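Local coordinates for protein enoyl-CoA hydratase/carnithine racemase (Thermus thermophilus JL-18, PDB 6SL9) that probably acts as a crotonase-family isomerase that forms oxepin-CoA in bacterial phenylacetic acid catabolism, at residues L98-S112 with D118-F132. Sequence-based numbering, arbitrary orientation.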
# COMPACT_ATOMS: atom_id res chain seq x y z
N LEU A 98 -1.62 -18.69 10.71
CA LEU A 98 -0.41 -19.36 10.18
C LEU A 98 0.82 -18.54 10.54
O LEU A 98 0.94 -17.37 10.18
CB LEU A 98 -0.53 -19.52 8.66
CG LEU A 98 0.70 -20.08 7.94
CD1 LEU A 98 0.96 -21.50 8.37
CD2 LEU A 98 0.54 -20.01 6.43
N VAL A 99 1.74 -19.19 11.21
CA VAL A 99 3.07 -18.62 11.47
C VAL A 99 4.01 -19.28 10.48
O VAL A 99 3.95 -20.50 10.28
CB VAL A 99 3.52 -18.91 12.91
CG1 VAL A 99 4.92 -18.44 13.17
CG2 VAL A 99 2.57 -18.30 13.93
N VAL A 100 4.91 -18.49 9.86
CA VAL A 100 5.99 -19.05 9.00
C VAL A 100 7.32 -18.79 9.68
O VAL A 100 7.55 -17.64 10.11
CB VAL A 100 5.91 -18.46 7.59
CG1 VAL A 100 7.18 -18.73 6.80
CG2 VAL A 100 4.72 -19.01 6.87
N ALA A 101 8.19 -19.79 9.71
CA ALA A 101 9.55 -19.69 10.25
C ALA A 101 10.51 -19.93 9.08
O ALA A 101 10.68 -21.06 8.62
CB ALA A 101 9.75 -20.68 11.35
N VAL A 102 11.10 -18.84 8.58
CA VAL A 102 12.00 -18.88 7.42
C VAL A 102 13.43 -19.20 7.89
O VAL A 102 14.12 -18.34 8.42
CB VAL A 102 11.94 -17.61 6.57
CG1 VAL A 102 12.75 -17.78 5.31
CG2 VAL A 102 10.51 -17.26 6.19
N ASN A 103 13.81 -20.48 7.76
CA ASN A 103 15.05 -21.02 8.30
C ASN A 103 16.24 -20.85 7.38
O ASN A 103 17.38 -21.04 7.82
CB ASN A 103 14.86 -22.49 8.65
CG ASN A 103 14.43 -23.29 7.44
OD1 ASN A 103 13.31 -23.10 6.94
ND2 ASN A 103 15.34 -24.12 6.93
N GLY A 104 16.02 -20.48 6.14
CA GLY A 104 17.11 -20.34 5.15
C GLY A 104 16.58 -19.68 3.90
O GLY A 104 15.65 -18.89 3.95
N VAL A 105 17.17 -19.99 2.78
CA VAL A 105 16.81 -19.28 1.55
C VAL A 105 15.33 -19.55 1.26
O VAL A 105 14.82 -20.70 1.31
CB VAL A 105 17.67 -19.66 0.34
CG1 VAL A 105 17.65 -21.12 0.04
CG2 VAL A 105 17.26 -18.88 -0.87
N ALA A 106 14.66 -18.46 0.87
CA ALA A 106 13.29 -18.46 0.33
C ALA A 106 13.38 -17.75 -1.02
O ALA A 106 13.56 -16.53 -1.08
CB ALA A 106 12.33 -17.78 1.25
N ALA A 107 13.26 -18.49 -2.11
CA ALA A 107 13.44 -17.93 -3.46
C ALA A 107 12.27 -18.34 -4.36
O ALA A 107 11.77 -19.47 -4.24
CB ALA A 107 14.75 -18.40 -4.07
N GLY A 108 11.91 -17.47 -5.28
CA GLY A 108 10.85 -17.81 -6.25
C GLY A 108 9.56 -18.15 -5.54
O GLY A 108 9.16 -17.47 -4.59
N ALA A 109 8.95 -19.26 -5.89
CA ALA A 109 7.71 -19.69 -5.20
C ALA A 109 7.97 -20.03 -3.75
O ALA A 109 7.03 -20.04 -2.96
CB ALA A 109 7.04 -20.81 -5.91
N GLY A 110 9.21 -20.30 -3.37
CA GLY A 110 9.50 -20.47 -1.93
C GLY A 110 9.31 -19.16 -1.18
O GLY A 110 8.85 -19.17 -0.04
N MET A 111 9.71 -18.04 -1.80
CA MET A 111 9.44 -16.71 -1.23
C MET A 111 7.92 -16.47 -1.23
O MET A 111 7.39 -16.00 -0.21
CB MET A 111 10.17 -15.63 -2.02
CG MET A 111 9.89 -14.25 -1.54
SD MET A 111 11.07 -13.10 -2.26
CE MET A 111 10.48 -11.54 -1.59
N SER A 112 7.23 -16.78 -2.32
CA SER A 112 5.76 -16.66 -2.35
C SER A 112 5.12 -17.37 -1.17
O SER A 112 4.31 -16.76 -0.44
CB SER A 112 5.18 -17.19 -3.67
OG SER A 112 5.83 -16.64 -4.82
N ASP A 118 0.68 -15.33 8.23
CA ASP A 118 0.09 -14.15 8.89
C ASP A 118 1.11 -13.42 9.73
O ASP A 118 1.15 -12.18 9.74
CB ASP A 118 -1.06 -14.57 9.76
CG ASP A 118 -2.17 -15.21 9.01
OD1 ASP A 118 -2.61 -14.65 7.99
OD2 ASP A 118 -2.58 -16.33 9.42
N LEU A 119 1.94 -14.18 10.44
CA LEU A 119 3.09 -13.69 11.20
C LEU A 119 4.30 -14.48 10.75
O LEU A 119 4.23 -15.71 10.63
CB LEU A 119 2.86 -13.79 12.71
CG LEU A 119 1.73 -12.88 13.20
CD1 LEU A 119 1.33 -13.12 14.61
CD2 LEU A 119 2.09 -11.42 13.03
N ARG A 120 5.38 -13.76 10.46
CA ARG A 120 6.54 -14.36 9.79
C ARG A 120 7.81 -14.03 10.56
O ARG A 120 8.06 -12.87 10.89
CB ARG A 120 6.60 -13.79 8.38
CG ARG A 120 5.37 -14.12 7.55
CD ARG A 120 5.34 -13.52 6.16
NE ARG A 120 5.44 -12.06 6.19
CZ ARG A 120 4.42 -11.25 6.45
NH1 ARG A 120 3.19 -11.74 6.59
NH2 ARG A 120 4.62 -9.93 6.48
N LEU A 121 8.61 -15.05 10.82
CA LEU A 121 9.91 -14.91 11.50
C LEU A 121 10.98 -15.46 10.57
O LEU A 121 10.73 -16.38 9.79
CB LEU A 121 9.95 -15.74 12.80
CG LEU A 121 9.00 -15.36 13.91
CD1 LEU A 121 7.65 -15.97 13.65
CD2 LEU A 121 9.49 -15.87 15.24
N ALA A 122 12.17 -14.89 10.67
CA ALA A 122 13.32 -15.41 9.91
C ALA A 122 14.48 -15.65 10.85
O ALA A 122 14.71 -14.86 11.82
CB ALA A 122 13.76 -14.40 8.89
N ALA A 123 15.26 -16.69 10.57
CA ALA A 123 16.57 -16.89 11.19
C ALA A 123 17.54 -15.85 10.66
O ALA A 123 17.54 -15.55 9.48
CB ALA A 123 17.12 -18.25 10.86
N VAL A 124 18.46 -15.48 11.52
CA VAL A 124 19.69 -14.81 11.07
C VAL A 124 20.30 -15.79 10.05
O VAL A 124 20.48 -17.00 10.38
CB VAL A 124 20.62 -14.56 12.28
CG1 VAL A 124 21.99 -14.13 11.81
CG2 VAL A 124 20.05 -13.54 13.27
N GLY A 125 20.67 -15.29 8.91
CA GLY A 125 21.25 -16.11 7.85
C GLY A 125 20.27 -16.44 6.78
O GLY A 125 20.73 -16.85 5.72
N ALA A 126 18.97 -16.37 7.07
CA ALA A 126 17.97 -16.66 6.03
C ALA A 126 18.03 -15.56 4.97
O ALA A 126 18.56 -14.49 5.23
CB ALA A 126 16.58 -16.78 6.62
N SER A 127 17.37 -15.76 3.84
CA SER A 127 17.41 -14.76 2.76
C SER A 127 16.17 -14.91 1.93
O SER A 127 15.54 -15.95 1.91
CB SER A 127 18.67 -14.90 2.00
OG SER A 127 18.76 -16.15 1.39
N PHE A 128 15.87 -13.83 1.22
CA PHE A 128 14.71 -13.78 0.33
C PHE A 128 15.15 -13.27 -1.03
O PHE A 128 15.79 -12.20 -1.11
CB PHE A 128 13.64 -12.81 0.87
CG PHE A 128 13.07 -13.23 2.20
CD1 PHE A 128 13.75 -12.99 3.38
CD2 PHE A 128 11.86 -13.91 2.24
CE1 PHE A 128 13.24 -13.46 4.58
CE2 PHE A 128 11.33 -14.32 3.46
CZ PHE A 128 12.03 -14.08 4.61
N THR A 129 14.80 -13.98 -2.09
CA THR A 129 15.15 -13.53 -3.46
C THR A 129 13.93 -13.81 -4.35
O THR A 129 13.47 -14.93 -4.39
CB THR A 129 16.42 -14.25 -3.93
OG1 THR A 129 17.51 -14.22 -3.00
CG2 THR A 129 16.82 -13.55 -5.21
N THR A 130 13.45 -12.81 -5.06
CA THR A 130 12.26 -13.07 -5.88
C THR A 130 12.57 -14.10 -6.95
O THR A 130 11.72 -14.95 -7.23
CB THR A 130 11.68 -11.76 -6.45
OG1 THR A 130 12.68 -11.17 -7.31
CG2 THR A 130 11.20 -10.80 -5.38
N ALA A 131 13.74 -14.03 -7.58
CA ALA A 131 14.34 -15.07 -8.45
C ALA A 131 13.71 -15.27 -9.82
O ALA A 131 14.45 -15.59 -10.76
CB ALA A 131 14.39 -16.42 -7.72
N PHE A 132 12.39 -15.15 -9.95
CA PHE A 132 11.70 -15.48 -11.22
C PHE A 132 12.37 -14.78 -12.40
O PHE A 132 12.55 -15.43 -13.48
CB PHE A 132 10.22 -15.05 -11.16
CG PHE A 132 9.42 -15.91 -10.21
CD1 PHE A 132 8.92 -17.11 -10.63
CD2 PHE A 132 9.08 -15.45 -8.93
CE1 PHE A 132 8.13 -17.87 -9.81
CE2 PHE A 132 8.26 -16.22 -8.11
CZ PHE A 132 7.81 -17.42 -8.56
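Two neighbouring turns of the crotonase spiral, a fold built from repeated beta-beta-alpha units, meet here, pairing in parallel twice: strand 98-102 with 119-123, then, after both chains bend into a second sheet, 105-107 with 127-129. In the first ladder V100 N donates to L119 O and V100 O receives L121 N at 2.9 Å; V102 continues the alternation with L121 O and A123 N. The second ladder is shorter, with A106 bonded to S127 O and T129 N, and G108 N donating to T129 O.

D118 closes the N-terminal end of the first ladder. Its CG stands anti to its own carbonyl carbon (chi1 -61°), which carries OD2 to L98 N at 2.9 Å, meeting it on the anti side of the carboxylate, while D118 N donates to L98 O. OD2 also forms a salt bridge with K209, so an alanine here would probably leave L98 N without its acceptor and K209 without its opposite charge.

Between the sheets, V102 brings both methyls against CZ of F128 from one side of the ring, CG1 at 3.8 Å; its branching suits the place because two methyls share one ring atom. M111 CG sits at the ring's edge. M111, unbranched and fully extended, runs alongside T130 and brings SD within 3.6 Å of T129 C. G108, the N-cap of helix 109-115, has positive phi (59°), easiest for a residue without a CB. Its CA makes a CH-pi contact over the face of the F132 ring, 4.0 Å from the centroid.

Strand 51-56 flanks 98-102 on its other edge, helix 186-197 packs on the face bearing V99, A101 and L121, helix 143-151 touches R120, T130 and F132, and a neighbouring subunit, another copy of the protein, packs against D118, L119 and R120.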